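PDB 2WB7: PT26-6P from Thermococcus sp., which is of unknown function but is encoded by a mobile extrachromosomal element of Euryarchaea and combines two immunoglobulin-like domains with a helical domain. Local coordinates for residues I459-Q467 against Y477-E485. Residues are numbered along the deposited sequence; the frame is centred on the assembly and turned at random.
Sequences INDLQKAAQ and YLNAAKKHE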
loop_
_atom_site.group_PDB
_atom_site.type_symbol
_atom_site.label_atom_id
_atom_site.label_comp_id
_atom_site.label_asym_id
_atom_site.label_seq_id
_atom_site.Cartn_x
_atom_site.Cartn_y
_atom_site.Cartn_z
ATOM N N ILE A 459 32.043 6.777 -21.788
ATOM C CA ILE A 459 33.105 7.243 -22.658
ATOM C C ILE A 459 34.279 6.267 -22.650
ATOM O O ILE A 459 34.900 6.043 -23.669
ATOM C CB ILE A 459 33.604 8.645 -22.301
ATOM C CG1 ILE A 459 32.532 9.689 -22.641
ATOM C CG2 ILE A 459 34.892 8.942 -23.081
ATOM C CD1 ILE A 459 32.986 11.129 -22.488
ATOM N N ASN A 460 34.564 5.669 -21.505
ATOM C CA ASN A 460 35.675 4.761 -21.403
ATOM C C ASN A 460 35.380 3.461 -22.104
ATOM O O ASN A 460 36.245 2.891 -22.778
ATOM C CB ASN A 460 35.997 4.482 -19.941
ATOM C CG ASN A 460 37.278 3.718 -19.779
ATOM O OD1 ASN A 460 38.352 4.219 -20.098
ATOM N ND2 ASN A 460 37.175 2.484 -19.304
ATOM N N ASP A 461 34.157 2.968 -21.933
ATOM C CA ASP A 461 33.758 1.730 -22.600
ATOM C C ASP A 461 33.797 1.885 -24.122
ATOM O O ASP A 461 34.263 0.987 -24.821
ATOM C CB ASP A 461 32.395 1.260 -22.104
ATOM C CG ASP A 461 32.452 0.727 -20.691
ATOM O OD1 ASP A 461 33.546 0.370 -20.224
ATOM O OD2 ASP A 461 31.412 0.654 -20.023
ATOM N N LEU A 462 33.351 3.031 -24.633
ATOM C CA LEU A 462 33.478 3.301 -26.067
ATOM C C LEU A 462 34.937 3.241 -26.543
ATOM O O LEU A 462 35.223 2.685 -27.617
ATOM C CB LEU A 462 32.813 4.630 -26.464
ATOM C CG LEU A 462 31.271 4.574 -26.456
ATOM C CD1 LEU A 462 30.646 5.932 -26.720
ATOM C CD2 LEU A 462 30.683 3.535 -27.426
ATOM N N GLN A 463 35.853 3.790 -25.740
ATOM C CA GLN A 463 37.284 3.772 -26.064
ATOM C C GLN A 463 37.761 2.330 -26.192
ATOM O O GLN A 463 38.458 1.975 -27.139
ATOM C CB GLN A 463 38.109 4.456 -24.980
ATOM C CG GLN A 463 37.836 5.950 -24.764
ATOM C CD GLN A 463 38.625 6.848 -25.688
ATOM O OE1 GLN A 463 39.222 6.386 -26.657
ATOM N NE2 GLN A 463 38.645 8.147 -25.386
ATOM N N LYS A 464 37.408 1.496 -25.223
ATOM C CA LYS A 464 37.856 0.114 -25.254
ATOM C C LYS A 464 37.130 -0.674 -26.343
ATOM O O LYS A 464 37.709 -1.554 -27.001
ATOM C CB LYS A 464 37.679 -0.546 -23.880
ATOM C CG LYS A 464 38.340 0.216 -22.744
ATOM C CD LYS A 464 38.532 -0.663 -21.515
ATOM C CE LYS A 464 38.887 0.157 -20.286
ATOM N NZ LYS A 464 40.160 0.887 -20.543
ATOM N N ALA A 465 35.854 -0.364 -26.528
ATOM C CA ALA A 465 35.059 -1.041 -27.549
ATOM C C ALA A 465 35.786 -0.999 -28.875
ATOM O O ALA A 465 35.940 -2.019 -29.537
ATOM C CB ALA A 465 33.696 -0.406 -27.675
ATOM N N ALA A 466 36.246 0.184 -29.257
ATOM C CA ALA A 466 36.878 0.342 -30.558
ATOM C C ALA A 466 38.124 -0.527 -30.721
ATOM O O ALA A 466 38.533 -0.811 -31.834
ATOM C CB ALA A 466 37.194 1.793 -30.838
ATOM N N GLN A 467 38.710 -0.976 -29.621
ATOM C CA GLN A 467 39.963 -1.712 -29.708
ATOM C C GLN A 467 39.803 -3.205 -29.565
ATOM O O GLN A 467 40.792 -3.922 -29.490
ATOM C CB GLN A 467 40.938 -1.221 -28.643
ATOM C CG GLN A 467 41.299 0.224 -28.798
ATOM C CD GLN A 467 41.782 0.825 -27.501
ATOM O OE1 GLN A 467 42.128 0.112 -26.563
ATOM N NE2 GLN A 467 41.794 2.147 -27.433
ATOM N N TYR A 477 31.323 -4.327 -24.283
ATOM C CA TYR A 477 31.683 -2.953 -24.002
ATOM C C TYR A 477 30.651 -1.954 -24.533
ATOM O O TYR A 477 30.387 -0.924 -23.893
ATOM C CB TYR A 477 33.062 -2.628 -24.569
ATOM C CG TYR A 477 34.209 -2.904 -23.619
ATOM C CD1 TYR A 477 34.348 -2.172 -22.443
ATOM C CD2 TYR A 477 35.171 -3.873 -23.908
ATOM C CE1 TYR A 477 35.398 -2.399 -21.573
ATOM C CE2 TYR A 477 36.228 -4.103 -23.050
ATOM C CZ TYR A 477 36.340 -3.358 -21.886
ATOM O OH TYR A 477 37.382 -3.581 -21.014
ATOM N N LEU A 478 30.077 -2.240 -25.701
ATOM C CA LEU A 478 29.008 -1.392 -26.215
ATOM C C LEU A 478 27.827 -1.439 -25.253
ATOM O O LEU A 478 27.236 -0.418 -24.910
ATOM C CB LEU A 478 28.566 -1.842 -27.600
ATOM C CG LEU A 478 29.529 -1.523 -28.738
ATOM C CD1 LEU A 478 28.934 -2.038 -30.040
ATOM C CD2 LEU A 478 29.821 -0.024 -28.778
ATOM N N ASN A 479 27.503 -2.635 -24.785
ATOM C CA ASN A 479 26.410 -2.782 -23.861
ATOM C C ASN A 479 26.656 -2.109 -22.502
ATOM O O ASN A 479 25.763 -1.436 -21.971
ATOM C CB ASN A 479 26.036 -4.243 -23.699
ATOM C CG ASN A 479 24.679 -4.401 -23.091
ATOM O OD1 ASN A 479 24.529 -4.980 -22.012
ATOM N ND2 ASN A 479 23.673 -3.838 -23.747
ATOM N N ALA A 480 27.855 -2.280 -21.945
ATOM C CA ALA A 480 28.218 -1.561 -20.727
ATOM C C ALA A 480 28.065 -0.081 -20.988
ATOM O O ALA A 480 27.471 0.641 -20.197
ATOM C CB ALA A 480 29.651 -1.884 -20.281
ATOM N N ALA A 481 28.595 0.374 -22.107
ATOM C CA ALA A 481 28.521 1.782 -22.435
ATOM C C ALA A 481 27.067 2.283 -22.544
ATOM O O ALA A 481 26.739 3.391 -22.114
ATOM C CB ALA A 481 29.299 2.060 -23.717
ATOM N N LYS A 482 26.194 1.457 -23.101
ATOM C CA LYS A 482 24.795 1.834 -23.245
ATOM C C LYS A 482 24.075 2.023 -21.897
ATOM O O LYS A 482 23.395 3.046 -21.665
ATOM C CB LYS A 482 24.075 0.774 -24.054
ATOM C CG LYS A 482 22.849 1.283 -24.755
ATOM C CD LYS A 482 22.173 0.151 -25.469
ATOM C CE LYS A 482 20.918 0.598 -26.172
ATOM N NZ LYS A 482 20.157 -0.640 -26.538
ATOM N N LYS A 483 24.228 1.035 -21.015
ATOM C CA LYS A 483 23.609 1.080 -19.695
ATOM C C LYS A 483 24.203 2.176 -18.830
ATOM O O LYS A 483 23.491 2.779 -18.022
ATOM C CB LYS A 483 23.760 -0.247 -18.971
ATOM C CG LYS A 483 23.583 -1.452 -19.841
ATOM C CD LYS A 483 22.224 -1.559 -20.469
ATOM C CE LYS A 483 21.894 -3.040 -20.680
ATOM N NZ LYS A 483 21.408 -3.343 -22.052
ATOM N N HIS A 484 25.507 2.414 -18.965
ATOM C CA HIS A 484 26.123 3.544 -18.269
ATOM C C HIS A 484 25.468 4.846 -18.712
ATOM O O HIS A 484 25.183 5.698 -17.878
ATOM C CB HIS A 484 27.651 3.617 -18.465
ATOM C CG HIS A 484 28.431 2.705 -17.564
ATOM N ND1 HIS A 484 28.205 2.622 -16.205
ATOM C CD2 HIS A 484 29.444 1.844 -17.827
ATOM C CE1 HIS A 484 29.036 1.742 -15.673
ATOM N NE2 HIS A 484 29.789 1.247 -16.638
ATOM N N GLU A 485 25.216 5.014 -20.009
ATOM C CA GLU A 485 24.550 6.239 -20.450
ATOM C C GLU A 485 23.138 6.351 -19.873
ATOM O O GLU A 485 22.679 7.447 -19.537
ATOM C CB GLU A 485 24.491 6.383 -21.972
ATOM C CG GLU A 485 24.140 7.812 -22.352
ATOM C CD GLU A 485 23.438 7.976 -23.712
ATOM O OE1 GLU A 485 23.377 6.998 -24.485
ATOM O OE2 GLU A 485 22.953 9.111 -23.991
#
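Asp461 packs against Ala481 between segments 459-467 and 477-485, whose CA atoms come nearest here, at 5.2 Å for this pair, and the contact is a worked example of knobs-into-holes packing with a polar knob: two alanine methyls together with two rings make the hole that receives the Asp461 carboxylate. The axes of the two short segments pass 8.1 Å apart at a crossing angle of -165°. The hole is formed by Tyr477, Ala480, Ala481 and His484. The CG of Asp461 lies anti to its carbonyl carbon (chi1 -72°), which carries the carboxylate in among the four residues while CB rests 3.6 Å from Ala481 CB. One oxygen, OD1, lies at the edge of the Tyr477 ring near its plane, 3.5 Å from CD1. The other, OD2, approaches the edge of the His484 imidazole in plane, on the CD2 side. These are carbon-side approaches; the ring nitrogens of His484 bond instead to Glu454 through ND1 and Glu524 through NE2.

The pair forms a helical hairpin, consecutive antiparallel helices of the C-terminal helical domain. On its apolar flank Leu462 CD2 meets Leu478 CD2 crosswise at 3.9 Å, and Ala465 CB lies against both Tyr477 CB and Leu478 CD2. Leu462 also touches Met418, so helix 408-438 packs on this side.

The solvent side, by contrast, begins at Lys464, which is partly exposed. Its aliphatic stem covers one face of the buried Tyr477 ring in a CH-pi contact, CB standing 3.7 Å from the ring centroid and only 12° off its normal; Gln468 and Pro525 also touch the tyrosine. CD runs on past the phenol oxygen, after which a bend at chi4 helps lead the ammonium away from segment 477-485.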